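Local atomic coordinates of uracil-dna glycosylase (Deinococcus radiodurans, PDB entry 4UQM), a protein that belongs to the uracil-DNA glycosylase superfamily and binds DNA as a single-chain alpha/beta protein. Residues D45-E50 / V144-A149; P84-N89 / A150-H155; L94-R99 / I181-Y186. The protein carries 1 engineered substitution. All blocks are in the same frame, centred on the assembly; numbering follows the deposited sequence.

How the contacts relate
The three contacts step inward from the flank of the protein: contact 1 lies with its centre about 17 Å from the centre of the chain, contact 2 at about 15 Å and contact 3 at about 5 Å. Contacts 1 and 2 meet at His155, whose ND1 is 2.7 Å from Thr146 OG1 and whose NE2 is 2.8 Å from Glu50 OE1, both probable hydrogen bonds. Contacts 2 and 3 join where Tyr85 OH stands 2.7 Å from Phe96 O, again a probable hydrogen bond. The DNA touches the last two contacts: His86 of contact 2 holds the phosphate of DA8 of chain B, and Ser185 of contact 3 that of DT11 of chain B.

Contact 1 of 3, residues D45-E50 / V144-A149; sequences DFLRQE and VLTVRA
Leu47 and Glu50, three residues apart on helix 38-53, face Thr146 and Arg148 of segment 144-149, of which 147-148 is a short strand, with CA atoms 8.4 Å apart for Leu47 and Thr146 and 7.9 Å for Glu50 and Arg148. The polar end of the contact is a salt bridge between side chains that cross at about a right angle. Its straightest bond runs from Arg148 NE to Glu50 OE1, 3.0 Å long with an N-H...O angle of 150°, and uses the syn lone pair of OE1. Arg148 NH2 adds two weak, more bent bonds, at 3.3 Å to Glu50 OE1 and 3.2 Å to Glu50 OE2. Because the carboxylate and guanidinium planes are turned 42° apart, the pair is not a flat two-pronged bridge. A bend in the Glu50 chain (chi2 -84°) swings the carboxylate toward Arg148, while its CG, set by the first torsion, lies over one face of the Phe46 ring. His155 also bonds to Glu50 OE1, so this oxygen serves both a guanidinium and an imidazole, which probably helps keep the carboxylate charged. The Arg148 group has a further cation-pi partner in Tyr54. Beside the bridge, Leu47 and Thr146 meet tip to tip, methyl CD2 lying 3.3 Å from hydroxyl OG1. That hydroxyl finds its polar partners in His155 and Trp160. The arrangement fastens a peripheral helix to the small antiparallel sheet of strands 56-57 and 147-148, at the flank of the alpha/beta fold of this superfamily.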
# COMPACT_ATOMS: atom_id res chain seq x y z
N ASP A 45 15.38 10.09 -12.15
CA ASP A 45 15.58 10.96 -13.32
C ASP A 45 14.39 10.84 -14.26
O ASP A 45 13.93 11.83 -14.83
CB ASP A 45 16.85 10.60 -14.09
CG ASP A 45 18.11 11.09 -13.42
OD1 ASP A 45 18.07 11.96 -12.53
OD2 ASP A 45 19.14 10.56 -13.82
N PHE A 46 13.88 9.62 -14.42
CA PHE A 46 12.69 9.43 -15.27
C PHE A 46 11.49 10.16 -14.69
O PHE A 46 10.74 10.80 -15.40
CB PHE A 46 12.42 7.92 -15.42
CG PHE A 46 11.04 7.57 -15.98
CD1 PHE A 46 10.73 7.82 -17.31
CD2 PHE A 46 10.06 7.10 -15.13
CE1 PHE A 46 9.42 7.47 -17.80
CE2 PHE A 46 8.76 6.76 -15.61
CZ PHE A 46 8.48 7.00 -16.93
N LEU A 47 11.29 10.04 -13.39
CA LEU A 47 10.15 10.69 -12.74
C LEU A 47 10.26 12.22 -12.81
O LEU A 47 9.27 12.88 -12.97
CB LEU A 47 10.02 10.25 -11.26
CG LEU A 47 9.64 8.78 -11.13
CD1 LEU A 47 9.59 8.46 -9.67
CD2 LEU A 47 8.33 8.43 -11.85
N ARG A 48 11.46 12.79 -12.71
CA ARG A 48 11.60 14.22 -12.91
C ARG A 48 11.18 14.67 -14.32
O ARG A 48 10.47 15.65 -14.49
CB ARG A 48 13.02 14.63 -12.58
CG ARG A 48 13.31 14.53 -11.09
CD ARG A 48 14.80 14.65 -10.81
NE ARG A 48 15.09 14.46 -9.40
CZ ARG A 48 16.31 14.47 -8.87
NH1 ARG A 48 17.39 14.67 -9.63
NH2 ARG A 48 16.45 14.25 -7.56
N GLN A 49 11.54 13.89 -15.32
CA GLN A 49 11.10 14.17 -16.70
C GLN A 49 9.60 14.04 -16.83
O GLN A 49 8.93 14.88 -17.47
CB GLN A 49 11.79 13.22 -17.69
CG GLN A 49 13.18 13.61 -18.12
CD GLN A 49 13.14 14.81 -19.09
OE1 GLN A 49 12.07 15.22 -19.54
NE2 GLN A 49 14.24 15.36 -19.35
N GLU A 50 9.07 12.99 -16.22
CA GLU A 50 7.63 12.78 -16.28
C GLU A 50 6.84 13.94 -15.62
O GLU A 50 5.83 14.42 -16.16
CB GLU A 50 7.22 11.46 -15.63
CG GLU A 50 7.57 10.24 -16.49
CD GLU A 50 6.49 9.96 -17.54
OE1 GLU A 50 5.34 9.78 -17.15
OE2 GLU A 50 6.77 10.00 -18.77
N VAL A 144 3.83 0.02 -7.50
CA VAL A 144 4.40 1.16 -8.22
C VAL A 144 3.87 2.38 -7.50
O VAL A 144 2.68 2.42 -7.15
CB VAL A 144 3.95 1.10 -9.72
CG1 VAL A 144 4.06 2.42 -10.45
CG2 VAL A 144 4.69 -0.05 -10.41
N LEU A 145 4.73 3.39 -7.25
CA LEU A 145 4.36 4.49 -6.34
C LEU A 145 4.04 5.81 -6.98
O LEU A 145 3.71 6.81 -6.29
CB LEU A 145 5.46 4.65 -5.28
CG LEU A 145 5.63 3.43 -4.34
CD1 LEU A 145 6.65 3.82 -3.29
CD2 LEU A 145 4.34 3.08 -3.59
N THR A 146 4.04 5.84 -8.33
CA THR A 146 3.55 7.03 -9.06
C THR A 146 2.79 6.55 -10.30
O THR A 146 2.88 5.37 -10.70
CB THR A 146 4.74 7.91 -9.52
OG1 THR A 146 5.69 7.14 -10.27
CG2 THR A 146 5.44 8.59 -8.34
N VAL A 147 2.04 7.46 -10.90
CA VAL A 147 1.27 7.18 -12.11
C VAL A 147 1.02 8.46 -12.87
O VAL A 147 0.92 9.54 -12.29
CB VAL A 147 -0.07 6.51 -11.73
CG1 VAL A 147 -0.96 7.43 -10.89
CG2 VAL A 147 -0.81 6.00 -12.95
N ARG A 148 1.00 8.37 -14.18
CA ARG A 148 0.59 9.50 -15.03
C ARG A 148 -0.93 9.64 -15.00
O ARG A 148 -1.68 8.64 -15.02
CB ARG A 148 1.09 9.26 -16.46
CG ARG A 148 1.10 10.45 -17.37
CD ARG A 148 1.59 10.01 -18.74
NE ARG A 148 2.89 9.30 -18.83
CZ ARG A 148 3.33 8.62 -19.88
NH1 ARG A 148 2.62 8.53 -20.99
NH2 ARG A 148 4.49 8.04 -19.87
N ALA A 149 -1.40 10.88 -14.92
CA ALA A 149 -2.82 11.14 -14.93
C ALA A 149 -3.56 10.40 -16.00
O ALA A 149 -3.12 10.33 -17.13
CB ALA A 149 -3.08 12.65 -15.05

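Contact 2 of 3, residues P84-N89 / A150-H155; sequences PYHGPN and AQANSH. Engineered in segment 150-155: Ala150 (natural residue Gly). With nucleotides of chain B.
The imidazole of His86 lies against the backbone of Gln151 and Ala152. The backbone N of Gln151 stands over one ring face, 3.9 Å above the plane and displaced toward the rim. Ala152 comes in by its methyl, CB lying 3.7 Å from His86 ND1, while its backbone N approaches the ring obliquely. At the ring edge and in its plane, His86 NE2 donates to OP2 of DA8 of chain B over 2.7 Å, with an N-H...O angle of 163°. One group is thus packed against protein backbone and still directed, nearly straight, at a DNA phosphate. The torsion responsible places CG between the backbone N and the carbonyl carbon (chi1 62°), which holds the ring beside its own backbone, with one face against Gln151 N.

Backbone joins the two loops as well. Ala150, an engineered residue that is glycine in the natural sequence, donates its N-H to His86 O over 2.9 Å in an almost linear bond (177°). Its methyl points away from segment 84-89. Further along, residues 151-154 form a type II beta turn, in which Gln151 O accepts twice: from Ser154 N at 3.2 Å and from Ser154 OG at 2.6 Å, the hydroxyl lying in the carbonyl plane. Ser154 OG is also paired with Arg148 N, and Asp83 receives the N-H of Asn153, so the turn has polar ties to both strand 147-148 and the loop around Asp83.

Pro84, Tyr85 and His86 close the GQDPYH signature of the uracil-DNA glycosylase family, and the pairing of this loop with 150-155 packs His86 beside the phosphate of DA8 of chain B.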
# COMPACT_ATOMS: atom_id res chain seq x y z
N PRO A 84 -0.92 4.01 -7.81
CA PRO A 84 -1.81 4.97 -7.17
C PRO A 84 -3.03 5.30 -7.98
O PRO A 84 -3.06 5.17 -9.23
CB PRO A 84 -0.94 6.22 -7.01
CG PRO A 84 0.46 5.72 -7.07
CD PRO A 84 0.40 4.58 -8.05
N TYR A 85 -4.07 5.82 -7.33
CA TYR A 85 -5.20 6.36 -8.08
C TYR A 85 -4.67 7.43 -9.07
O TYR A 85 -3.73 8.19 -8.75
CB TYR A 85 -6.16 7.14 -7.18
CG TYR A 85 -6.97 6.32 -6.23
CD1 TYR A 85 -7.84 5.32 -6.66
CD2 TYR A 85 -6.86 6.55 -4.85
CE1 TYR A 85 -8.61 4.59 -5.74
CE2 TYR A 85 -7.66 5.87 -3.95
CZ TYR A 85 -8.50 4.86 -4.40
OH TYR A 85 -9.30 4.10 -3.54
N HIS A 86 -5.29 7.54 -10.23
CA HIS A 86 -4.74 8.32 -11.33
C HIS A 86 -5.63 9.46 -11.74
O HIS A 86 -5.44 10.07 -12.82
CB HIS A 86 -4.40 7.42 -12.53
CG HIS A 86 -5.57 6.70 -13.13
ND1 HIS A 86 -5.67 5.34 -13.04
CD2 HIS A 86 -6.72 7.13 -13.69
CE1 HIS A 86 -6.81 4.95 -13.57
NE2 HIS A 86 -7.48 6.01 -13.97
N GLY A 87 -6.55 9.85 -10.86
CA GLY A 87 -7.37 11.05 -11.08
C GLY A 87 -7.00 12.20 -10.13
O GLY A 87 -6.28 12.02 -9.12
N PRO A 88 -7.49 13.41 -10.42
CA PRO A 88 -7.02 14.53 -9.62
C PRO A 88 -7.46 14.46 -8.15
O PRO A 88 -8.57 14.06 -7.87
CB PRO A 88 -7.62 15.76 -10.34
CG PRO A 88 -8.71 15.23 -11.19
CD PRO A 88 -8.27 13.85 -11.59
N ASN A 89 -6.55 14.85 -7.27
CA ASN A 89 -6.76 14.93 -5.84
C ASN A 89 -7.31 13.67 -5.23
O ASN A 89 -8.16 13.73 -4.34
CB ASN A 89 -7.51 16.19 -5.46
CG ASN A 89 -7.49 16.50 -3.95
OD1 ASN A 89 -6.62 16.07 -3.18
ND2 ASN A 89 -8.51 17.14 -3.52
N ALA A 150 -4.71 9.86 -15.63
CA ALA A 150 -5.59 9.13 -16.53
C ALA A 150 -5.12 7.82 -17.10
O ALA A 150 -5.89 7.23 -17.87
CB ALA A 150 -6.10 10.03 -17.65
N GLN A 151 -3.95 7.30 -16.68
CA GLN A 151 -3.34 6.16 -17.34
C GLN A 151 -2.85 5.10 -16.32
O GLN A 151 -1.71 5.16 -15.83
CB GLN A 151 -2.19 6.67 -18.19
CG GLN A 151 -2.58 7.58 -19.33
CD GLN A 151 -1.41 8.32 -20.02
OE1 GLN A 151 -0.35 7.72 -20.28
NE2 GLN A 151 -1.62 9.61 -20.37
N ALA A 152 -3.72 4.15 -15.94
CA ALA A 152 -3.34 3.15 -14.98
C ALA A 152 -2.11 2.37 -15.40
O ALA A 152 -1.98 1.93 -16.55
CB ALA A 152 -4.49 2.20 -14.70
N ASN A 153 -1.23 2.16 -14.43
CA ASN A 153 0.00 1.38 -14.58
C ASN A 153 0.98 1.98 -15.60
O ASN A 153 1.87 1.31 -16.08
CB ASN A 153 -0.29 -0.09 -14.92
CG ASN A 153 0.32 -1.03 -13.94
OD1 ASN A 153 0.75 -0.63 -12.88
ND2 ASN A 153 0.36 -2.31 -14.28
N SER A 154 0.83 3.29 -15.88
CA SER A 154 1.72 3.98 -16.79
C SER A 154 3.15 4.09 -16.34
O SER A 154 4.05 4.28 -17.17
CB SER A 154 1.20 5.38 -17.10
OG SER A 154 0.76 6.08 -15.94
N HIS A 155 3.39 3.94 -15.03
CA HIS A 155 4.77 3.90 -14.53
C HIS A 155 5.25 2.52 -14.12
O HIS A 155 6.23 2.38 -13.43
CB HIS A 155 4.98 4.89 -13.38
CG HIS A 155 5.00 6.30 -13.83
ND1 HIS A 155 5.17 7.36 -12.95
CD2 HIS A 155 4.89 6.86 -15.05
CE1 HIS A 155 5.19 8.49 -13.63
NE2 HIS A 155 5.01 8.22 -14.90
P DA B 8 -11.01 7.12 -14.73
OP1 DA B 8 -11.20 8.59 -14.72
OP2 DA B 8 -9.78 6.47 -15.26
O5' DA B 8 -11.49 6.42 -13.38
C5' DA B 8 -11.11 5.06 -13.19
C4' DA B 8 -12.00 4.40 -12.16
O4' DA B 8 -13.26 4.02 -12.76
C3' DA B 8 -11.38 3.11 -11.63
O3' DA B 8 -11.67 2.93 -10.25
C2' DA B 8 -12.05 2.02 -12.42
C1' DA B 8 -13.39 2.61 -12.80
N9 DA B 8 -13.83 2.23 -14.14
C8 DA B 8 -15.07 1.78 -14.51
N7 DA B 8 -15.16 1.46 -15.78
C5 DA B 8 -13.88 1.69 -16.28
C6 DA B 8 -13.32 1.52 -17.55
N6 DA B 8 -14.01 1.09 -18.62
N1 DA B 8 -12.02 1.86 -17.72
C2 DA B 8 -11.33 2.28 -16.65
N3 DA B 8 -11.75 2.47 -15.40
C4 DA B 8 -13.05 2.15 -15.28

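Contact 3 of 3, residues L94-R99 / I181-Y186; sequences LSFSVR and ILWGSY. With nucleotides of chain B.
Phe96 and Trp183 bring a loop turn onto the end of strand 179-183, part of the parallel sheet of order 2-1-3-4 at the centre of this alpha/beta fold. The main interaction is aromatic. Trp183 presents the edge of its six-membered ring to a face of Phe96, a T-shaped pair whose centroids are 5.3 Å apart and whose planes stand at 79°. Within it, the nearest carbons are Phe96 CE2 and Trp183 CE3, at 3.6 Å. CZ3 of the indole lies over the phenyl face but toward its rim, so the edge is off-centre. In Phe96 the first torsion (chi1 -56°) sends CG to the side beside the backbone N, toward the indole, and chi2 then turns a face to it. Other rings extend the cluster: Phe215 makes a further edge-to-face pair with Trp183, and His206 meets Phe96.

Apolar packing is supplied by the strand itself, since Ile181 CG2 rests over one face of the indole, offset to the rim. Ile79 of the neighbouring strand 77-81 also touches Trp183.

Backbone hydrogen bonding shapes the loop. Residues 94-97 form a type II beta turn closed by Ser97 N to Leu94 O at 3.1 Å, with Phe96 at its third position, from which its ring reaches toward Trp183.

Polar contacts with DNA follow directly after the strand. Ser185 N donates to OP2 of DT11 of chain B over 2.8 Å, at 175° a nearly straight bond. Gly184 has backbone angles at which a CB would collide with the preceding carbonyl oxygen; its CA comes to 3.2 Å from OP1 of the same nucleotide.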
# COMPACT_ATOMS: atom_id res chain seq x y z
N LEU A 94 -0.97 6.90 0.59
CA LEU A 94 -1.46 5.73 1.35
C LEU A 94 -2.40 5.02 0.40
O LEU A 94 -3.40 5.58 0.01
CB LEU A 94 -2.26 6.14 2.61
CG LEU A 94 -1.58 6.89 3.72
CD1 LEU A 94 -2.57 7.06 4.86
CD2 LEU A 94 -0.38 6.13 4.13
N SER A 95 -2.03 3.80 -0.02
CA SER A 95 -2.81 3.13 -1.04
C SER A 95 -4.28 3.04 -0.67
O SER A 95 -4.65 2.72 0.47
CB SER A 95 -2.23 1.78 -1.40
OG SER A 95 -2.31 0.82 -0.34
N PHE A 96 -5.11 3.29 -1.67
CA PHE A 96 -6.57 3.25 -1.59
C PHE A 96 -7.24 4.39 -0.86
O PHE A 96 -8.47 4.55 -0.98
CB PHE A 96 -7.07 1.91 -1.07
CG PHE A 96 -6.57 0.75 -1.89
CD1 PHE A 96 -7.18 0.50 -3.14
CD2 PHE A 96 -5.46 -0.01 -1.57
CE1 PHE A 96 -6.71 -0.47 -3.97
CE2 PHE A 96 -5.00 -1.00 -2.43
CZ PHE A 96 -5.63 -1.24 -3.65
N SER A 97 -6.48 5.20 -0.11
CA SER A 97 -7.05 6.26 0.71
C SER A 97 -7.31 7.54 -0.10
O SER A 97 -6.59 7.88 -1.04
CB SER A 97 -6.09 6.59 1.84
OG SER A 97 -6.60 7.48 2.81
N VAL A 98 -8.33 8.28 0.30
CA VAL A 98 -8.52 9.64 -0.16
C VAL A 98 -8.70 10.55 1.04
O VAL A 98 -9.17 10.13 2.12
CB VAL A 98 -9.69 9.78 -1.17
CG1 VAL A 98 -9.37 9.02 -2.44
CG2 VAL A 98 -11.02 9.29 -0.64
N ARG A 99 -8.39 11.82 0.83
CA ARG A 99 -8.44 12.82 1.90
C ARG A 99 -9.86 13.13 2.31
O ARG A 99 -10.79 12.91 1.55
CB ARG A 99 -7.66 14.09 1.51
CG ARG A 99 -6.16 13.82 1.31
CD ARG A 99 -5.47 13.64 2.62
NE ARG A 99 -4.02 13.38 2.55
CZ ARG A 99 -3.05 14.27 2.31
NH1 ARG A 99 -3.34 15.53 2.00
NH2 ARG A 99 -1.78 13.87 2.33
N ILE A 181 -1.14 -8.81 2.25
CA ILE A 181 -2.34 -8.87 1.40
C ILE A 181 -1.98 -8.30 0.04
O ILE A 181 -1.69 -7.13 -0.10
CB ILE A 181 -3.53 -8.04 2.02
CG1 ILE A 181 -3.84 -8.52 3.45
CG2 ILE A 181 -4.75 -8.06 1.10
CD1 ILE A 181 -4.86 -7.60 4.13
N LEU A 182 -1.99 -9.19 -0.98
CA LEU A 182 -1.53 -8.85 -2.33
C LEU A 182 -2.77 -8.74 -3.19
O LEU A 182 -3.42 -9.77 -3.50
CB LEU A 182 -0.56 -9.92 -2.83
CG LEU A 182 0.62 -10.22 -1.86
CD1 LEU A 182 1.53 -11.28 -2.49
CD2 LEU A 182 1.39 -8.96 -1.51
N TRP A 183 -3.10 -7.51 -3.60
CA TRP A 183 -4.28 -7.25 -4.40
C TRP A 183 -3.90 -6.93 -5.83
O TRP A 183 -3.43 -5.82 -6.11
CB TRP A 183 -5.06 -6.05 -3.83
CG TRP A 183 -5.87 -6.45 -2.57
CD1 TRP A 183 -6.28 -7.71 -2.20
CD2 TRP A 183 -6.41 -5.55 -1.60
NE1 TRP A 183 -7.05 -7.65 -1.04
CE2 TRP A 183 -7.13 -6.32 -0.67
CE3 TRP A 183 -6.36 -4.18 -1.43
CZ2 TRP A 183 -7.78 -5.71 0.42
CZ3 TRP A 183 -6.99 -3.60 -0.36
CH2 TRP A 183 -7.65 -4.36 0.55
N GLY A 184 -4.15 -7.89 -6.72
CA GLY A 184 -3.93 -7.73 -8.14
C GLY A 184 -2.71 -8.47 -8.65
O GLY A 184 -1.78 -8.83 -7.90
N SER A 185 -2.69 -8.64 -9.97
CA SER A 185 -1.63 -9.43 -10.58
C SER A 185 -0.24 -8.82 -10.37
O SER A 185 0.74 -9.53 -10.18
CB SER A 185 -1.91 -9.60 -12.06
OG SER A 185 -3.15 -10.31 -12.26
N TYR A 186 -0.16 -7.49 -10.46
CA TYR A 186 1.17 -6.86 -10.30
C TYR A 186 1.68 -6.96 -8.86
O TYR A 186 2.86 -7.34 -8.64
CB TYR A 186 1.14 -5.40 -10.80
CG TYR A 186 1.08 -5.37 -12.33
CD1 TYR A 186 -0.13 -5.44 -13.01
CD2 TYR A 186 2.25 -5.42 -13.10
CE1 TYR A 186 -0.17 -5.49 -14.37
CE2 TYR A 186 2.22 -5.50 -14.46
CZ TYR A 186 1.01 -5.57 -15.10
OH TYR A 186 0.95 -5.65 -16.47
P DT B 11 -6.03 -7.71 -11.41
OP1 DT B 11 -6.40 -8.36 -10.14
OP2 DT B 11 -4.59 -7.38 -11.66
O5' DT B 11 -6.46 -8.72 -12.59
C5' DT B 11 -7.60 -9.58 -12.37
C4' DT B 11 -7.65 -10.53 -13.55
O4' DT B 11 -8.07 -9.81 -14.74
C3' DT B 11 -6.30 -11.17 -13.88
O3' DT B 11 -6.58 -12.43 -14.48
C2' DT B 11 -5.83 -10.38 -15.09
C1' DT B 11 -7.17 -10.11 -15.76
N1 DT B 11 -7.21 -9.05 -16.78
C2 DT B 11 -8.00 -9.27 -17.89
O2 DT B 11 -8.72 -10.24 -18.00
N3 DT B 11 -7.94 -8.28 -18.84
C4 DT B 11 -7.17 -7.12 -18.79
O4 DT B 11 -7.23 -6.31 -19.70
C5 DT B 11 -6.37 -6.97 -17.61
C7 DT B 11 -5.52 -5.74 -17.47
C6 DT B 11 -6.43 -7.92 -16.67